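Local coordinates for protein malic enzyme (Entamoeba histolytica, PDB 3NV9) that probably catalyses the oxidative decarboxylation of malate to pyruvate with NAD or NADP as electron acceptor, at residues Ala452-Ser455 with Ala456-Leu459; Gln440-Asp443 with Ile444-Asp448; Pro411-Phe414 with Pro415-Ala419. All coordinates share one frame; numbering follows the deposited sequence.

Interactions 2 and 1 follow each other along helix 438-461, with centres about 17 Å apart. Interaction 3 opens the preceding helix, 413-428. Interactions 2 and 3 lie side by side, centres about 9 Å apart. The ring of Y442 sits on interaction 3, with CD1 3.5 Å from P415 O, and A445 CB meets A418 CB at 3.8 Å. Interaction 1 is about 18 Å, centre to centre, from interaction 3, yet R453 NE still packs on P411 CB at 3.5 Å. The sulfate held by interaction 1 lies about 4 Å from the side chain of P411. The bound sodium ion is farther, about 14 Å from the side chain of I413.

Interaction 1 of 3, residues Ala452-Ser455 with Ala456-Leu459; sequences ARES and AQLL. With SO4 (sulfate ion), chain E.
Q457 reaches back along the helix toward R453, one turn earlier. Its backbone N donates to R453 O at 2.8 Å. Its side chain passes close to the same carbonyl, with Q457 CD 3.2 Å from R453 O. CG of Q457 lies beside its backbone N (chi1 -74°), and a bend at the next torsion brings the NE2 end of the amide toward R453 and the sulfate. There Q457 NE2 donates to sulfate O3 at 2.9 Å. R453 NE donates to that same O3 at 2.6 Å, so two side chains grip one oxygen. R453 NH2 donates to sulfate O4 at 3.1 Å, in an almost straight bond (179°). The sulfur lies in the plane of the guanidinium, at its edge. The ion probably came from the crystallisation liquor. The pair is an i, i+4 arrangement on helix 438-461, and it is tied to helix 114-128. Y126 O accepts from R453 NH1, Y126 OH is hydrogen-bonded to Q457 NE2, and the Y126 ring makes a cation-pi contact with R453. A456 faces the same helix. Its N donates to A452 O at 2.9 Å, and its methyl packs on Y126. S455 CB leads away from 456-459, and its OG hydrogen-bonds back to E451 O. S455 O receives the N-H of L459 at 3.1 Å. On this side the helix meets the second subunit: S455 and E454 pack on H464 of that chain, and L459 on its M50. E454 crosses Q457, its carboxylate turned 49° from the amide, and E454 CG stays 4.1 Å from Q457 OE1.

Interaction 2 of 3, residues Gln440-Asp443 with Ile444-Asp448; sequences QVYD and IAEHD
D443 O is gripped twice. H447 N, one turn on, donates to it at 2.9 Å. A water donates to it as well, 2.7 Å from D443 O. The same water reaches E446 OE1 only weakly. D443 OD1 is hydrogen-bonded to Q439 NE2. It lies 4.9 Å from E446 OE1, so the two like charges may repel each other mildly. Y442 and E446 meet one turn apart. Their backbones are joined by E446 N to Y442 O at 2.8 Å, and their side chains also touch. In both residues CG stands opposite the backbone N across the first torsion (chi1 -174° for Y442, 173° for E446), and the two side chains run obliquely past each other. The carboxylate arrives at the rim of the ring: E446 OE1 is near the ring plane, 3.6 Å from Y442 CE2. Ring and carboxylate planes are 78° apart. An oxygen placed there would face the weakly positive C-H rim of the ring. Elsewhere on the turn, I444 CG1 lies 3.1 Å from Q440 O, the carbonyl that also accepts I444 N in a longer bond. D448 OD2 forms a salt bridge with K368 of helix 363-372. V441 and A445 turn to the interior. V441 packs on A422 and both touch I372, while Y442 also covers A419 and meets the ring of W438. Over 440-448 this is the pattern of an amphipathic helix: V441, Y442 and A445 lie on the side packed against helices 413-428 and 363-372, while Q440, D443 and H447 are exposed.

Interaction 3 of 3, residues Pro411-Phe414 with Pro415-Ala419; sequences PGIF and PKEAA
P415 CD rests 3.1 Å from P411 O, in the opening turns of helix 413-428. Proline has no N-H to give there, which suits the start of a helix, where the usual i-4 bonds are not yet established. P415 CG also touches G412 O, at 3.5 Å. Among the backbone bonds, F414 N donates to P411 O. E417 N donates to I413 O at 2.9 Å in a nearly straight bond (176°), and A418 N donates to F414 O at the same length. Apolar packing joins F414 CB to P415 CD at 3.7 Å. Within 411-414, the methyl CG2 of I413 lies over one face of the F414 ring, 3.7 Å above its plane and shifted toward the rim. Outside the turn, F414 packs on P364, and I413 packs on L390 and F393 of helix 380-396. P415 turns to I449 of helix 438-461. The opening of this helix is thus buried among its neighbours in the NAD-binding region. The last group is the carboxylate of E417, set side by side with I413 and F414. Its CG lies beside the backbone N (chi1 -69°) and the chain is extended beyond it, bringing the carboxylate alongside both side chains. OE2 meets I413 CG2 at 3.5 Å. The carboxylate and ring planes are 84° apart, and E417 OE1 meets the ring edge near its plane, 3.5 Å from F414 CD1.

Interaction 1 of 3, residues Ala452-Ser455 with Ala456-Leu459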
loop_
_atom_site.group_PDB
_atom_site.type_symbol
_atom_site.label_atom_id
_atom_site.label_comp_id
_atom_site.label_asym_id
_atom_site.label_seq_id
_atom_site.Cartn_x
_atom_site.Cartn_y
_atom_site.Cartn_z
ATOM N N ALA A 452 4.537 -16.080 6.678
ATOM C CA ALA A 452 4.209 -14.730 7.152
ATOM C C ALA A 452 4.319 -14.679 8.659
ATOM O O ALA A 452 4.927 -13.750 9.215
ATOM C CB ALA A 452 2.785 -14.297 6.674
ATOM N N ARG A 453 3.751 -15.697 9.315
ATOM C CA ARG A 453 3.799 -15.798 10.773
ATOM C C ARG A 453 5.200 -15.924 11.324
ATOM O O ARG A 453 5.599 -15.167 12.253
ATOM C CB ARG A 453 2.872 -16.924 11.272
ATOM C CG ARG A 453 1.427 -16.628 10.912
ATOM C CD ARG A 453 0.412 -17.782 11.265
ATOM N NE ARG A 453 0.248 -17.972 12.710
ATOM C CZ ARG A 453 -0.622 -17.305 13.459
ATOM N NH1 ARG A 453 -1.425 -16.392 12.921
ATOM N NH2 ARG A 453 -0.715 -17.564 14.749
ATOM N N GLU A 454 5.986 -16.818 10.708
ATOM C CA GLU A 454 7.362 -17.021 11.125
ATOM C C GLU A 454 8.233 -15.824 10.792
ATOM O O GLU A 454 9.154 -15.495 11.524
ATOM C CB GLU A 454 7.949 -18.305 10.500
ATOM C CG GLU A 454 7.219 -19.575 10.939
ATOM C CD GLU A 454 7.747 -20.877 10.265
ATOM O OE1 GLU A 454 8.635 -20.826 9.342
ATOM O OE2 GLU A 454 7.254 -21.961 10.670
ATOM N N SER A 455 7.989 -15.181 9.672
ATOM C CA SER A 455 8.732 -13.943 9.422
ATOM C C SER A 455 8.466 -12.921 10.517
ATOM O O SER A 455 9.402 -12.342 11.102
ATOM C CB SER A 455 8.334 -13.331 8.102
ATOM O OG SER A 455 8.761 -14.186 7.096
ATOM N N ALA A 456 7.183 -12.714 10.795
ATOM C CA ALA A 456 6.777 -11.775 11.856
ATOM C C ALA A 456 7.377 -12.161 13.237
ATOM O O ALA A 456 7.865 -11.311 13.981
ATOM C CB ALA A 456 5.264 -11.656 11.895
ATOM N N GLN A 457 7.386 -13.459 13.554
ATOM C CA GLN A 457 7.875 -13.914 14.863
ATOM C C GLN A 457 9.362 -13.663 14.985
ATOM O O GLN A 457 9.825 -13.209 16.011
ATOM C CB GLN A 457 7.504 -15.400 15.117
ATOM C CG GLN A 457 5.964 -15.633 15.458
ATOM C CD GLN A 457 5.394 -16.995 14.915
ATOM O OE1 GLN A 457 6.167 -17.928 14.546
ATOM N NE2 GLN A 457 4.030 -17.097 14.858
ATOM N N LEU A 458 10.088 -13.901 13.893
ATOM C CA LEU A 458 11.509 -13.694 13.863
ATOM C C LEU A 458 11.816 -12.236 14.108
ATOM O O LEU A 458 12.771 -11.948 14.784
ATOM C CB LEU A 458 12.103 -14.146 12.528
ATOM C CG LEU A 458 13.630 -14.146 12.354
ATOM C CD1 LEU A 458 14.307 -14.894 13.543
ATOM C CD2 LEU A 458 14.026 -14.811 11.060
ATOM N N LEU A 459 11.020 -11.315 13.551
ATOM C CA LEU A 459 11.301 -9.882 13.690
ATOM C C LEU A 459 11.140 -9.411 15.149
ATOM O O LEU A 459 11.949 -8.621 15.635
ATOM C CB LEU A 459 10.444 -9.063 12.699
ATOM C CG LEU A 459 10.864 -9.186 11.235
ATOM C CD1 LEU A 459 10.080 -8.308 10.351
ATOM C CD2 LEU A 459 12.380 -8.842 11.016
HETATM S S SO4 E . 2.108 -20.134 15.058
HETATM O O1 SO4 E . 1.828 -21.439 14.462
HETATM O O2 SO4 E . 3.379 -20.198 15.781
HETATM O O3 SO4 E . 2.179 -19.182 13.925
HETATM O O4 SO4 E . 1.074 -19.735 16.014
#

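Interaction 2 of 3, residues Gln440-Asp443 with Ile444-Asp448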
loop_
_atom_site.group_PDB
_atom_site.type_symbol
_atom_site.label_atom_id
_atom_site.label_comp_id
_atom_site.label_asym_id
_atom_site.label_seq_id
_atom_site.Cartn_x
_atom_site.Cartn_y
_atom_site.Cartn_z
ATOM N N GLN A 440 -3.496 -28.980 -3.289
ATOM C CA GLN A 440 -2.549 -28.040 -3.885
ATOM C C GLN A 440 -2.842 -26.622 -3.396
ATOM O O GLN A 440 -1.905 -25.854 -3.204
ATOM C CB GLN A 440 -2.588 -28.050 -5.422
ATOM C CG GLN A 440 -2.040 -29.349 -6.057
ATOM C CD GLN A 440 -2.400 -29.432 -7.537
ATOM O OE1 GLN A 440 -3.518 -29.108 -7.909
ATOM N NE2 GLN A 440 -1.435 -29.846 -8.395
ATOM N N VAL A 441 -4.119 -26.294 -3.213
ATOM C CA VAL A 441 -4.517 -24.953 -2.810
ATOM C C VAL A 441 -4.224 -24.758 -1.347
ATOM O O VAL A 441 -3.651 -23.746 -0.966
ATOM C CB VAL A 441 -6.007 -24.636 -3.151
ATOM C CG1 VAL A 441 -6.492 -23.333 -2.454
ATOM C CG2 VAL A 441 -6.106 -24.459 -4.622
ATOM N N TYR A 442 -4.557 -25.777 -0.548
ATOM C CA TYR A 442 -4.240 -25.822 0.871
ATOM C C TYR A 442 -2.776 -25.595 1.058
ATOM O O TYR A 442 -2.367 -24.749 1.894
ATOM C CB TYR A 442 -4.717 -27.155 1.534
ATOM C CG TYR A 442 -4.530 -27.171 3.059
ATOM C CD1 TYR A 442 -5.611 -26.921 3.949
ATOM C CD2 TYR A 442 -3.274 -27.430 3.602
ATOM C CE1 TYR A 442 -5.435 -26.947 5.309
ATOM C CE2 TYR A 442 -3.076 -27.438 4.968
ATOM C CZ TYR A 442 -4.143 -27.191 5.794
ATOM O OH TYR A 442 -3.867 -27.210 7.113
ATOM N N ASP A 443 -1.964 -26.322 0.277
ATOM C CA ASP A 443 -0.491 -26.247 0.423
ATOM C C ASP A 443 0.052 -24.814 0.206
ATOM O O ASP A 443 0.969 -24.345 0.929
ATOM C CB ASP A 443 0.186 -27.128 -0.614
ATOM C CG ASP A 443 0.098 -28.640 -0.299
ATOM O OD1 ASP A 443 -0.285 -29.020 0.829
ATOM O OD2 ASP A 443 0.483 -29.428 -1.221
ATOM N N ILE A 444 -0.502 -24.127 -0.790
ATOM C CA ILE A 444 -0.048 -22.782 -1.119
ATOM C C ILE A 444 -0.448 -21.836 0.006
ATOM O O ILE A 444 0.299 -20.936 0.376
ATOM C CB ILE A 444 -0.685 -22.340 -2.461
ATOM C CG1 ILE A 444 -0.209 -23.240 -3.606
ATOM C CG2 ILE A 444 -0.421 -20.856 -2.780
ATOM C CD1 ILE A 444 -0.933 -22.975 -4.996
ATOM N N ALA A 445 -1.622 -22.054 0.568
ATOM C CA ALA A 445 -2.144 -21.132 1.571
ATOM C C ALA A 445 -1.336 -21.342 2.825
ATOM O O ALA A 445 -0.870 -20.391 3.441
ATOM C CB ALA A 445 -3.624 -21.397 1.823
ATOM N N GLU A 446 -1.153 -22.614 3.185
ATOM C CA GLU A 446 -0.495 -22.937 4.417
ATOM C C GLU A 446 0.947 -22.452 4.387
ATOM O O GLU A 446 1.445 -21.924 5.383
ATOM C CB GLU A 446 -0.511 -24.437 4.675
ATOM C CG GLU A 446 0.326 -24.756 5.884
ATOM C CD GLU A 446 0.276 -26.209 6.195
ATOM O OE1 GLU A 446 0.517 -27.005 5.245
ATOM O OE2 GLU A 446 -0.015 -26.549 7.372
ATOM N N HIS A 447 1.602 -22.621 3.235
ATOM C CA HIS A 447 2.981 -22.218 3.100
ATOM C C HIS A 447 3.112 -20.701 3.227
ATOM O O HIS A 447 4.028 -20.213 3.902
ATOM C CB HIS A 447 3.554 -22.687 1.764
ATOM C CG HIS A 447 4.917 -22.133 1.473
ATOM N ND1 HIS A 447 5.127 -21.119 0.555
ATOM C CD2 HIS A 447 6.136 -22.413 2.010
ATOM C CE1 HIS A 447 6.425 -20.823 0.513
ATOM N NE2 HIS A 447 7.056 -21.588 1.387
ATOM N N ASP A 448 2.200 -19.951 2.604
ATOM C CA ASP A 448 2.213 -18.482 2.730
ATOM C C ASP A 448 1.966 -17.913 4.165
ATOM O O ASP A 448 2.646 -16.991 4.605
ATOM C CB ASP A 448 1.260 -17.836 1.708
ATOM C CG ASP A 448 1.743 -17.980 0.257
ATOM O OD1 ASP A 448 2.828 -18.561 -0.014
ATOM O OD2 ASP A 448 1.019 -17.495 -0.626
HETATM O O HOH W 1 2.430 -26.066 2.475
#

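Interaction 3 of 3, residues Pro411-Phe414 with Pro415-Ala419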
loop_
_atom_site.group_PDB
_atom_site.type_symbol
_atom_site.label_atom_id
_atom_site.label_comp_id
_atom_site.label_asym_id
_atom_site.label_seq_id
_atom_site.Cartn_x
_atom_site.Cartn_y
_atom_site.Cartn_z
ATOM N N PRO A 411 -4.546 -20.556 13.525
ATOM C CA PRO A 411 -4.103 -20.272 12.190
ATOM C C PRO A 411 -4.434 -21.361 11.185
ATOM O O PRO A 411 -4.462 -21.067 9.987
ATOM C CB PRO A 411 -2.589 -20.043 12.344
ATOM C CG PRO A 411 -2.175 -20.808 13.557
ATOM C CD PRO A 411 -3.428 -20.758 14.477
ATOM N N GLY A 412 -4.778 -22.561 11.640
ATOM C CA GLY A 412 -5.102 -23.657 10.697
ATOM C C GLY A 412 -6.472 -23.436 10.083
ATOM O O GLY A 412 -6.792 -23.985 9.018
ATOM N N ILE A 413 -7.324 -22.647 10.750
ATOM C CA ILE A 413 -8.609 -22.308 10.127
ATOM C C ILE A 413 -8.352 -21.834 8.713
ATOM O O ILE A 413 -9.119 -22.137 7.776
ATOM C CB ILE A 413 -9.324 -21.109 10.891
ATOM C CG1 ILE A 413 -9.891 -21.536 12.238
ATOM C CG2 ILE A 413 -10.458 -20.501 10.077
ATOM C CD1 ILE A 413 -10.085 -20.342 13.199
ATOM N N PHE A 414 -7.302 -21.045 8.505
ATOM C CA PHE A 414 -7.345 -20.237 7.292
ATOM C C PHE A 414 -6.914 -20.926 5.996
ATOM O O PHE A 414 -7.505 -20.658 4.997
ATOM C CB PHE A 414 -6.706 -18.881 7.518
ATOM C CG PHE A 414 -7.245 -18.211 8.709
ATOM C CD1 PHE A 414 -8.497 -17.628 8.661
ATOM C CD2 PHE A 414 -6.549 -18.266 9.900
ATOM C CE1 PHE A 414 -9.062 -17.089 9.827
ATOM C CE2 PHE A 414 -7.061 -17.692 11.057
ATOM C CZ PHE A 414 -8.340 -17.105 11.032
ATOM N N PRO A 415 -5.927 -21.826 6.027
ATOM C CA PRO A 415 -5.664 -22.601 4.807
ATOM C C PRO A 415 -6.804 -23.531 4.489
ATOM O O PRO A 415 -7.069 -23.814 3.316
ATOM C CB PRO A 415 -4.337 -23.374 5.113
ATOM C CG PRO A 415 -4.249 -23.345 6.633
ATOM C CD PRO A 415 -4.910 -22.050 7.071
ATOM N N LYS A 416 -7.524 -23.978 5.505
ATOM C CA LYS A 416 -8.684 -24.796 5.231
ATOM C C LYS A 416 -9.811 -23.934 4.572
ATOM O O LYS A 416 -10.399 -24.349 3.537
ATOM C CB LYS A 416 -9.131 -25.486 6.516
ATOM C CG LYS A 416 -10.462 -26.137 6.476
ATOM C CD LYS A 416 -10.805 -26.564 7.895
ATOM C CE LYS A 416 -12.195 -27.259 7.982
ATOM N NZ LYS A 416 -12.036 -28.687 7.441
ATOM N N GLU A 417 -10.117 -22.760 5.150
ATOM C CA GLU A 417 -11.035 -21.811 4.457
ATOM C C GLU A 417 -10.578 -21.591 3.032
ATOM O O GLU A 417 -11.371 -21.641 2.133
ATOM C CB GLU A 417 -11.197 -20.446 5.159
ATOM C CG GLU A 417 -11.941 -20.540 6.461
ATOM C CD GLU A 417 -12.098 -19.219 7.183
ATOM O OE1 GLU A 417 -11.401 -18.256 6.851
ATOM O OE2 GLU A 417 -12.947 -19.132 8.100
ATOM N N ALA A 418 -9.284 -21.398 2.832
ATOM C CA ALA A 418 -8.805 -20.990 1.536
ATOM C C ALA A 418 -9.069 -22.089 0.512
ATOM O O ALA A 418 -9.492 -21.806 -0.614
ATOM C CB ALA A 418 -7.302 -20.668 1.612
ATOM N N ALA A 419 -8.798 -23.345 0.908
ATOM C CA ALA A 419 -8.956 -24.478 -0.008
ATOM C C ALA A 419 -10.418 -24.752 -0.269
ATOM O O ALA A 419 -10.801 -24.976 -1.410
ATOM C CB ALA A 419 -8.219 -25.730 0.542
#